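Local coordinates for protein N-alpha-acetyltransferase 35, NatC auxiliary subunit (Saccharomyces cerevisiae, PDB 6YGA) that serves as the large auxiliary subunit of the NatC N-terminal acetyltransferase, which acetylates the N-terminal methionine of L-A virus Gag protein, at residues P462-Y473 with T548-F559. Sequence-based numbering, arbitrary orientation. Where two conformers were deposited one is given.
Sequences PFEAYSMFWYVY and TKSLCLIEVFQF. With EDO (1,2-ethanediol), chain C; EDO (1,2-ethanediol), chain D.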
# COMPACT_ATOMS: atom_id res chain seq x y z
N PRO B 462 -0.04 18.96 -12.66
CA PRO B 462 0.62 19.48 -13.87
C PRO B 462 1.44 20.74 -13.66
O PRO B 462 2.49 20.89 -14.30
CB PRO B 462 -0.56 19.72 -14.82
CG PRO B 462 -1.55 18.68 -14.42
CD PRO B 462 -1.43 18.56 -12.92
N PHE B 463 1.01 21.66 -12.79
CA PHE B 463 1.79 22.88 -12.61
C PHE B 463 3.09 22.63 -11.87
O PHE B 463 4.02 23.44 -11.97
CB PHE B 463 0.95 23.95 -11.89
CG PHE B 463 0.79 23.73 -10.41
CD1 PHE B 463 1.75 24.18 -9.51
CD2 PHE B 463 -0.35 23.13 -9.91
CE1 PHE B 463 1.59 23.99 -8.15
CE2 PHE B 463 -0.52 22.94 -8.55
CZ PHE B 463 0.45 23.38 -7.67
N GLU B 464 3.19 21.52 -11.14
CA GLU B 464 4.42 21.13 -10.46
C GLU B 464 5.39 20.38 -11.36
O GLU B 464 6.48 20.03 -10.91
CB GLU B 464 4.09 20.26 -9.24
CG GLU B 464 3.29 20.95 -8.16
CD GLU B 464 2.97 20.02 -6.99
OE1 GLU B 464 2.23 19.03 -7.19
OE2 GLU B 464 3.47 20.28 -5.87
N ALA B 465 5.02 20.13 -12.62
CA ALA B 465 5.83 19.26 -13.47
C ALA B 465 7.21 19.86 -13.72
O ALA B 465 8.21 19.13 -13.74
CB ALA B 465 5.12 18.99 -14.79
N TYR B 466 7.29 21.17 -13.93
CA TYR B 466 8.58 21.80 -14.15
C TYR B 466 9.48 21.67 -12.93
O TYR B 466 10.67 21.36 -13.06
CB TYR B 466 8.41 23.27 -14.52
CG TYR B 466 9.62 24.10 -14.17
CD1 TYR B 466 10.77 24.05 -14.95
CD2 TYR B 466 9.63 24.91 -13.04
CE1 TYR B 466 11.88 24.79 -14.62
CE2 TYR B 466 10.74 25.65 -12.70
CZ TYR B 466 11.86 25.59 -13.50
OH TYR B 466 12.97 26.34 -13.16
N SER B 467 8.94 21.91 -11.73
CA SER B 467 9.78 21.91 -10.54
C SER B 467 10.46 20.56 -10.34
O SER B 467 11.67 20.49 -10.10
CB SER B 467 8.94 22.27 -9.31
OG SER B 467 8.59 23.64 -9.32
N MSE B 468 9.70 19.47 -10.46
CA MSE B 468 10.23 18.13 -10.24
C MSE B 468 11.16 17.68 -11.36
O MSE B 468 12.24 17.15 -11.11
CB MSE B 468 9.09 17.13 -10.07
CG MSE B 468 8.20 17.40 -8.86
SE MSE B 468 9.23 17.61 -7.21
CE MSE B 468 10.21 15.92 -7.24
N PHE B 469 10.74 17.88 -12.61
CA PHE B 469 11.57 17.45 -13.73
C PHE B 469 12.87 18.23 -13.78
O PHE B 469 13.93 17.65 -14.09
CB PHE B 469 10.79 17.58 -15.04
CG PHE B 469 9.92 16.40 -15.35
CD1 PHE B 469 10.39 15.11 -15.20
CD2 PHE B 469 8.61 16.59 -15.75
CE1 PHE B 469 9.58 14.02 -15.48
CE2 PHE B 469 7.79 15.51 -16.03
CZ PHE B 469 8.28 14.22 -15.89
N TRP B 470 12.85 19.52 -13.47
CA TRP B 470 14.09 20.27 -13.48
C TRP B 470 14.96 19.90 -12.28
O TRP B 470 16.19 19.88 -12.39
CB TRP B 470 13.83 21.77 -13.50
CG TRP B 470 15.11 22.55 -13.51
CD1 TRP B 470 15.90 22.82 -14.59
CD2 TRP B 470 15.78 23.12 -12.37
NE1 TRP B 470 17.01 23.53 -14.20
CE2 TRP B 470 16.96 23.73 -12.85
CE3 TRP B 470 15.49 23.18 -11.01
CZ2 TRP B 470 17.84 24.40 -12.00
CZ3 TRP B 470 16.37 23.84 -10.17
CH2 TRP B 470 17.53 24.44 -10.67
N TYR B 471 14.34 19.62 -11.14
CA TYR B 471 15.11 19.18 -9.98
C TYR B 471 15.79 17.85 -10.25
O TYR B 471 16.94 17.64 -9.84
CB TYR B 471 14.21 19.10 -8.74
CG TYR B 471 14.94 18.63 -7.50
CD1 TYR B 471 15.97 19.37 -6.95
CD2 TYR B 471 14.58 17.44 -6.88
CE1 TYR B 471 16.63 18.94 -5.82
CE2 TYR B 471 15.23 17.00 -5.75
CZ TYR B 471 16.26 17.75 -5.22
OH TYR B 471 16.91 17.32 -4.09
N VAL B 472 15.12 16.94 -10.95
CA VAL B 472 15.73 15.65 -11.26
C VAL B 472 16.81 15.81 -12.32
O VAL B 472 17.85 15.15 -12.27
CB VAL B 472 14.65 14.64 -11.69
CG1 VAL B 472 15.29 13.32 -12.11
CG2 VAL B 472 13.69 14.40 -10.54
N TYR B 473 16.59 16.71 -13.29
CA TYR B 473 17.66 17.08 -14.20
C TYR B 473 18.86 17.62 -13.43
O TYR B 473 20.00 17.21 -13.68
CB TYR B 473 17.14 18.12 -15.20
CG TYR B 473 18.22 18.75 -16.05
CD1 TYR B 473 18.70 18.11 -17.18
CD2 TYR B 473 18.76 19.99 -15.72
CE1 TYR B 473 19.69 18.68 -17.96
CE2 TYR B 473 19.74 20.56 -16.49
CZ TYR B 473 20.21 19.91 -17.61
OH TYR B 473 21.19 20.47 -18.39
N THR B 548 18.20 9.67 -18.51
CA THR B 548 17.36 10.34 -17.52
C THR B 548 17.50 11.85 -17.62
O THR B 548 16.50 12.58 -17.60
CB THR B 548 17.73 9.87 -16.11
OG1 THR B 548 17.39 8.48 -15.96
CG2 THR B 548 16.97 10.68 -15.06
N LYS B 549 18.74 12.33 -17.73
CA LYS B 549 18.98 13.77 -17.81
C LYS B 549 18.30 14.37 -19.03
O LYS B 549 17.66 15.42 -18.94
CB LYS B 549 20.48 14.03 -17.83
CG LYS B 549 20.90 15.35 -17.20
CD LYS B 549 22.41 15.56 -17.33
CE LYS B 549 22.81 15.76 -18.78
NZ LYS B 549 24.27 15.99 -18.96
N SER B 550 18.43 13.71 -20.18
CA SER B 550 17.82 14.22 -21.41
C SER B 550 16.30 14.24 -21.31
O SER B 550 15.67 15.21 -21.74
CB SER B 550 18.27 13.38 -22.60
OG SER B 550 19.66 13.53 -22.85
N LEU B 551 15.70 13.19 -20.76
CA LEU B 551 14.24 13.12 -20.70
C LEU B 551 13.67 14.21 -19.80
O LEU B 551 12.67 14.84 -20.16
CB LEU B 551 13.80 11.73 -20.22
CG LEU B 551 14.00 10.60 -21.23
CD1 LEU B 551 13.59 9.28 -20.63
CD2 LEU B 551 13.21 10.89 -22.50
N CYS B 552 14.29 14.45 -18.64
CA CYS B 552 13.86 15.54 -17.77
C CYS B 552 13.95 16.88 -18.49
O CYS B 552 13.03 17.70 -18.40
CB CYS B 552 14.71 15.57 -16.50
SG CYS B 552 14.59 14.09 -15.49
N LEU B 553 15.05 17.12 -19.20
CA LEU B 553 15.20 18.37 -19.94
C LEU B 553 14.11 18.49 -21.00
O LEU B 553 13.52 19.56 -21.17
CB LEU B 553 16.58 18.44 -20.58
CG LEU B 553 17.03 19.79 -21.13
CD1 LEU B 553 16.79 20.89 -20.10
CD2 LEU B 553 18.50 19.75 -21.52
N ILE B 554 13.83 17.40 -21.72
CA ILE B 554 12.76 17.41 -22.71
C ILE B 554 11.44 17.81 -22.06
O ILE B 554 10.67 18.60 -22.62
CB ILE B 554 12.68 16.04 -23.40
CG1 ILE B 554 13.86 15.87 -24.36
CG2 ILE B 554 11.34 15.87 -24.12
CD1 ILE B 554 14.03 14.47 -24.87
N GLU B 555 11.18 17.29 -20.86
CA GLU B 555 9.96 17.67 -20.15
C GLU B 555 9.98 19.15 -19.75
O GLU B 555 8.96 19.84 -19.86
CB GLU B 555 9.79 16.78 -18.92
CG GLU B 555 9.59 15.31 -19.23
CD GLU B 555 8.13 14.95 -19.50
OE1 GLU B 555 7.36 15.82 -19.95
OE2 GLU B 555 7.76 13.79 -19.24
N VAL B 556 11.14 19.64 -19.30
CA VAL B 556 11.25 21.05 -18.91
C VAL B 556 11.00 21.96 -20.10
O VAL B 556 10.27 22.95 -20.00
CB VAL B 556 12.63 21.31 -18.26
CG1 VAL B 556 12.87 22.81 -18.10
CG2 VAL B 556 12.72 20.61 -16.91
N PHE B 557 11.60 21.64 -21.25
CA PHE B 557 11.34 22.43 -22.46
C PHE B 557 9.87 22.40 -22.84
O PHE B 557 9.29 23.43 -23.20
CB PHE B 557 12.20 21.92 -23.62
CG PHE B 557 13.54 22.58 -23.72
CD1 PHE B 557 13.65 23.89 -24.14
CD2 PHE B 557 14.70 21.88 -23.40
CE1 PHE B 557 14.89 24.50 -24.24
CE2 PHE B 557 15.94 22.49 -23.49
CZ PHE B 557 16.03 23.80 -23.91
N GLN B 558 9.24 21.22 -22.76
CA GLN B 558 7.82 21.11 -23.08
C GLN B 558 6.98 22.01 -22.18
O GLN B 558 6.07 22.70 -22.64
CB GLN B 558 7.38 19.65 -22.95
CG GLN B 558 5.94 19.40 -23.37
CD GLN B 558 5.73 19.61 -24.86
OE1 GLN B 558 5.87 18.67 -25.65
NE2 GLN B 558 5.41 20.84 -25.24
N PHE B 559 7.28 22.00 -20.87
CA PHE B 559 6.56 22.86 -19.94
C PHE B 559 6.75 24.33 -20.30
O PHE B 559 5.80 25.11 -20.29
CB PHE B 559 7.04 22.58 -18.51
CG PHE B 559 6.27 23.32 -17.45
CD1 PHE B 559 6.60 24.63 -17.12
CD2 PHE B 559 5.25 22.70 -16.75
CE1 PHE B 559 5.90 25.30 -16.13
CE2 PHE B 559 4.55 23.36 -15.76
CZ PHE B 559 4.87 24.67 -15.45
C1 EDO C . 21.27 16.65 -21.98
O1 EDO C . 21.23 15.29 -21.54
C2 EDO C . 21.84 16.70 -23.39
O2 EDO C . 21.86 18.06 -23.86
C1 EDO D . 16.67 6.15 -17.82
O1 EDO D . 15.77 6.75 -16.89
C2 EDO D . 16.70 4.64 -17.65
O2 EDO D . 16.75 4.29 -16.26
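Glu555 lies across one face of the Phe469 ring, and its chain can be followed over that face from root to tip. CB sits 3.4 Å from Phe469 CD2. A bend at chi2 (-86°) then folds the chain over the ring. CG stands over the centre, 3.6 Å from the centroid of the Phe469 ring in a CH-pi contact. OE2 ends 3.4 Å from Phe469 CZ. The carboxylate stacks at 17° to the ring plane, while its OE1 accepts a hydrogen bond from Gln725; glutamate thus supplies methylenes for the aromatic face and a polar end for a partner beyond it. Stacking on Phe455 links Phe469 to helix 433-456.

One end of the interface repeats the theme with roles exchanged, Tyr466 CB resting 3.5 Å from the centroid of the Phe559 ring. The backbones come close at Phe469 and Cys552, where small Cys552 lets its CB lie 3.3 Å from Phe469 O. Branched Val556 serves two neighbours: CG2 packs on Trp470 N and CB, CG1 at the Tyr466 ring edge. At the other end the aliphatic part of Lys549 packs on the Tyr473 ring, with Lys549 O in plane at its edge and Leu553 CD1 over one face.

Helices 465-506 and 511-564, consecutive in the NAA35-like, TPR-repeat region, thus form an antiparallel helical hairpin, these segments crossing at -150°. Dispersion and CH-pi contacts join them, while Tyr466 OH bonds Phe606 O and Glu555 OE1 bonds Gln725, outside the pair.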